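Local coordinates for uncharacterized protein Atu2773 (Agrobacterium tumefaciens, PDB 2QV5) that is of unknown function but belongs to the divergent polysaccharide deacetylase family, so it may act on carbohydrate substrates, at residues Y126-E140 / G155-L168. Numbering follows the deposited sequence.
Sequences YTGVMNYLGGRFLAE and GLLFLDDGSSAQSL
Val129 is bonded to strand 157-160 through both its backbone groups: its N donates to Leu157 O, and its O accepts from Leu159 N at 2.8 Å. A third bond, from Leu157 N to Thr127 O, completes the parallel ladder. The packing is close here. On one face, Val129 CG2 lies 3.7 Å from Phe158 CD1; with CG of Phe158 anti to N (chi1 -174°), the ring turns its edge to Leu138 CD2. Val129 also packs against Ile151 of helix 141-153, where a branched apolar side chain suits. On the other face Met130 and Leu159 run side by side, Met130 CE touching Leu159 CD2, while Gly128, with no side chain, lets Leu157 CG come within 3.8 Å of its CA. Strands 128-131 and 157-160 are joined by helix 141-153 in a beta-alpha-beta crossover, part of the larger parallel sheet.

At the C-terminal ends of the strands the contact turns polar. Asn131 suits this place because its amide both accepts and donates: OD1 takes Asp161 N on a lone pair in the carbonyl plane, and ND2 gives one hydrogen to Asp161 OD1 (2.8 Å) and the other to Leu133 O. ND2 meets OD1 from above the carboxylate plane, the amide and carboxylate planes being 89° apart. Ser163 N and OG also donate to that oxygen, and the three donors fix the carboxylate's rotation. Beyond them the fit is looser and wetter, around exposed Ser163: one water links Leu133 N to Asp161 OD2, another joins Leu133 O with the hydroxyls of Ser163 and Ser164.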
# COMPACT_ATOMS: atom_id res chain seq x y z
N TYR A 126 6.93 7.19 -4.85
CA TYR A 126 5.76 6.50 -4.31
C TYR A 126 4.69 7.51 -3.91
O TYR A 126 5.02 8.65 -3.60
CB TYR A 126 6.13 5.56 -3.15
CG TYR A 126 6.92 6.18 -2.01
CD1 TYR A 126 6.27 6.68 -0.88
CD2 TYR A 126 8.30 6.25 -2.06
CE1 TYR A 126 6.99 7.24 0.17
CE2 TYR A 126 9.04 6.81 -1.03
CZ TYR A 126 8.37 7.30 0.08
OH TYR A 126 9.10 7.84 1.11
N THR A 127 3.42 7.11 -3.98
CA THR A 127 2.30 8.03 -3.76
C THR A 127 1.90 8.02 -2.32
O THR A 127 1.21 8.93 -1.86
CB THR A 127 1.04 7.66 -4.58
OG1 THR A 127 0.75 6.26 -4.42
CG2 THR A 127 1.24 8.00 -6.04
N GLY A 128 2.27 6.97 -1.60
CA GLY A 128 1.85 6.89 -0.23
C GLY A 128 2.48 5.75 0.50
O GLY A 128 3.32 5.03 -0.05
N VAL A 129 2.04 5.56 1.74
CA VAL A 129 2.56 4.51 2.59
C VAL A 129 1.44 3.56 2.98
O VAL A 129 0.26 3.93 3.00
CB VAL A 129 3.28 5.06 3.87
CG1 VAL A 129 4.38 6.05 3.52
CG2 VAL A 129 2.28 5.69 4.82
N MET A 130 1.81 2.32 3.28
CA MET A 130 0.86 1.38 3.85
C MET A 130 1.51 0.67 5.03
O MET A 130 2.73 0.60 5.11
CB MET A 130 0.31 0.40 2.79
CG MET A 130 1.34 -0.43 2.04
SD MET A 130 0.71 -1.65 0.82
CE MET A 130 -0.79 -2.21 1.59
N ASN A 131 0.69 0.18 5.96
CA ASN A 131 1.22 -0.53 7.12
C ASN A 131 1.66 -1.92 6.71
O ASN A 131 1.03 -2.55 5.86
CB ASN A 131 0.18 -0.63 8.23
CG ASN A 131 -1.07 -1.35 7.80
OD1 ASN A 131 -1.79 -0.89 6.91
ND2 ASN A 131 -1.34 -2.49 8.42
N TYR A 132 2.78 -2.37 7.28
CA TYR A 132 3.07 -3.78 7.33
C TYR A 132 2.85 -4.17 8.78
O TYR A 132 3.52 -3.64 9.68
CB TYR A 132 4.49 -4.11 6.88
CG TYR A 132 4.80 -5.59 7.04
CD1 TYR A 132 4.00 -6.56 6.42
CD2 TYR A 132 5.87 -6.02 7.83
CE1 TYR A 132 4.27 -7.92 6.58
CE2 TYR A 132 6.14 -7.38 7.99
CZ TYR A 132 5.34 -8.33 7.37
OH TYR A 132 5.60 -9.67 7.53
N LEU A 133 1.88 -5.07 8.99
CA LEU A 133 1.42 -5.50 10.32
C LEU A 133 0.80 -4.34 11.10
O LEU A 133 -0.09 -3.66 10.59
CB LEU A 133 2.51 -6.26 11.10
CG LEU A 133 3.16 -7.46 10.40
CD1 LEU A 133 4.24 -8.04 11.27
CD2 LEU A 133 2.14 -8.53 10.05
N GLY A 134 1.25 -4.12 12.33
CA GLY A 134 0.84 -2.95 13.10
C GLY A 134 -0.37 -3.13 13.99
O GLY A 134 -0.97 -2.14 14.39
N GLY A 135 -0.70 -4.38 14.31
CA GLY A 135 -1.83 -4.69 15.20
C GLY A 135 -1.84 -3.92 16.50
O GLY A 135 -2.87 -3.38 16.90
N ARG A 136 -0.68 -3.87 17.16
CA ARG A 136 -0.51 -3.10 18.39
C ARG A 136 -0.44 -1.59 18.10
O ARG A 136 -1.14 -0.81 18.74
CB ARG A 136 0.74 -3.57 19.15
CG ARG A 136 1.15 -2.76 20.39
CD ARG A 136 0.21 -2.94 21.59
NE ARG A 136 0.03 -4.35 21.96
CZ ARG A 136 0.63 -4.95 22.99
NH1 ARG A 136 1.47 -4.28 23.77
NH2 ARG A 136 0.38 -6.23 23.23
N PHE A 137 0.39 -1.21 17.13
CA PHE A 137 0.66 0.20 16.82
C PHE A 137 -0.56 1.02 16.39
O PHE A 137 -0.74 2.15 16.85
CB PHE A 137 1.76 0.31 15.75
CG PHE A 137 2.40 1.67 15.67
CD1 PHE A 137 3.50 1.97 16.46
CD2 PHE A 137 1.91 2.64 14.81
CE1 PHE A 137 4.10 3.22 16.40
CE2 PHE A 137 2.51 3.89 14.74
CZ PHE A 137 3.60 4.18 15.53
N LEU A 138 -1.40 0.43 15.54
CA LEU A 138 -2.54 1.14 14.95
C LEU A 138 -3.66 1.46 15.93
O LEU A 138 -4.44 2.38 15.70
CB LEU A 138 -3.08 0.39 13.72
CG LEU A 138 -2.13 0.28 12.51
CD1 LEU A 138 -2.60 -0.80 11.52
CD2 LEU A 138 -1.89 1.64 11.80
N ALA A 139 -3.72 0.71 17.03
CA ALA A 139 -4.70 0.93 18.09
C ALA A 139 -4.26 1.98 19.13
O ALA A 139 -5.01 2.28 20.06
CB ALA A 139 -5.04 -0.40 18.77
N GLU A 140 -3.06 2.54 18.96
CA GLU A 140 -2.50 3.49 19.93
C GLU A 140 -2.41 4.92 19.41
O GLU A 140 -1.47 5.26 18.67
CB GLU A 140 -1.12 3.00 20.40
CG GLU A 140 -1.14 1.62 21.06
CD GLU A 140 -1.78 1.62 22.43
OE1 GLU A 140 -1.23 2.27 23.35
OE2 GLU A 140 -2.83 0.95 22.59
N GLY A 155 2.46 15.21 1.78
CA GLY A 155 1.65 15.04 0.59
C GLY A 155 1.48 13.59 0.17
O GLY A 155 1.24 13.30 -1.00
N LEU A 156 1.61 12.68 1.13
CA LEU A 156 1.46 11.25 0.88
C LEU A 156 0.12 10.76 1.41
O LEU A 156 -0.41 11.29 2.40
CB LEU A 156 2.58 10.47 1.59
CG LEU A 156 4.04 10.73 1.21
CD1 LEU A 156 4.99 10.30 2.35
CD2 LEU A 156 4.38 10.00 -0.08
N LEU A 157 -0.42 9.72 0.76
CA LEU A 157 -1.63 9.06 1.24
C LEU A 157 -1.24 7.96 2.20
O LEU A 157 -0.12 7.48 2.15
CB LEU A 157 -2.43 8.48 0.07
CG LEU A 157 -1.88 7.32 -0.77
CD1 LEU A 157 -2.22 5.95 -0.18
CD2 LEU A 157 -2.50 7.44 -2.12
N PHE A 158 -2.18 7.55 3.06
CA PHE A 158 -1.98 6.44 4.00
C PHE A 158 -3.02 5.35 3.68
O PHE A 158 -4.23 5.57 3.78
CB PHE A 158 -2.15 6.95 5.45
CG PHE A 158 -1.83 5.92 6.52
CD1 PHE A 158 -0.59 5.92 7.15
CD2 PHE A 158 -2.78 4.98 6.91
CE1 PHE A 158 -0.29 4.99 8.14
CE2 PHE A 158 -2.49 4.04 7.90
CZ PHE A 158 -1.25 4.04 8.52
N LEU A 159 -2.55 4.17 3.29
CA LEU A 159 -3.43 3.05 3.05
C LEU A 159 -3.32 2.08 4.24
O LEU A 159 -2.25 1.56 4.54
CB LEU A 159 -3.09 2.36 1.72
CG LEU A 159 -3.94 1.12 1.36
CD1 LEU A 159 -5.38 1.50 1.02
CD2 LEU A 159 -3.31 0.35 0.24
N ASP A 160 -4.43 1.88 4.93
CA ASP A 160 -4.46 0.94 6.04
C ASP A 160 -4.96 -0.38 5.47
O ASP A 160 -6.00 -0.43 4.81
CB ASP A 160 -5.37 1.51 7.14
CG ASP A 160 -5.32 0.71 8.45
OD1 ASP A 160 -5.42 -0.54 8.43
OD2 ASP A 160 -5.23 1.35 9.52
N ASP A 161 -4.23 -1.47 5.71
CA ASP A 161 -4.60 -2.76 5.08
C ASP A 161 -5.87 -3.43 5.66
O ASP A 161 -6.36 -4.42 5.11
CB ASP A 161 -3.40 -3.72 5.03
CG ASP A 161 -3.08 -4.36 6.37
OD1 ASP A 161 -3.57 -3.90 7.41
OD2 ASP A 161 -2.28 -5.32 6.36
N GLY A 162 -6.35 -2.90 6.79
CA GLY A 162 -7.60 -3.35 7.40
C GLY A 162 -7.49 -4.60 8.25
O GLY A 162 -8.50 -5.13 8.71
N SER A 163 -6.26 -5.07 8.48
CA SER A 163 -6.02 -6.28 9.27
C SER A 163 -6.29 -6.13 10.77
O SER A 163 -6.40 -7.13 11.48
CB SER A 163 -4.62 -6.83 9.02
OG SER A 163 -3.61 -5.84 9.18
N SER A 164 -6.39 -4.89 11.25
CA SER A 164 -6.78 -4.61 12.63
C SER A 164 -8.08 -3.83 12.65
O SER A 164 -8.16 -2.73 12.11
CB SER A 164 -5.70 -3.80 13.35
OG SER A 164 -4.43 -4.39 13.16
N ALA A 165 -9.10 -4.42 13.27
CA ALA A 165 -10.41 -3.78 13.38
C ALA A 165 -10.41 -2.61 14.38
O ALA A 165 -11.27 -1.72 14.31
CB ALA A 165 -11.48 -4.81 13.75
N GLN A 166 -9.43 -2.60 15.28
CA GLN A 166 -9.30 -1.55 16.29
C GLN A 166 -8.44 -0.37 15.82
O GLN A 166 -8.19 0.56 16.60
CB GLN A 166 -8.74 -2.14 17.59
CG GLN A 166 -9.61 -3.24 18.19
CD GLN A 166 -11.07 -2.83 18.30
OE1 GLN A 166 -11.41 -1.85 18.97
NE2 GLN A 166 -11.94 -3.58 17.63
N SER A 167 -8.02 -0.40 14.56
CA SER A 167 -7.14 0.63 13.99
C SER A 167 -7.77 2.01 14.05
O SER A 167 -8.96 2.19 13.76
CB SER A 167 -6.76 0.29 12.54
OG SER A 167 -6.10 1.39 11.94
N LEU A 168 -6.95 2.98 14.43
CA LEU A 168 -7.39 4.35 14.66
C LEU A 168 -7.04 5.27 13.52
O LEU A 168 -7.25 6.47 13.62
CB LEU A 168 -6.75 4.88 15.95
CG LEU A 168 -7.29 4.31 17.26
CD1 LEU A 168 -6.44 4.81 18.41
CD2 LEU A 168 -8.75 4.71 17.45
O HOH W 1 -0.23 -6.26 7.71
O HOH W 2 -2.93 -4.30 11.15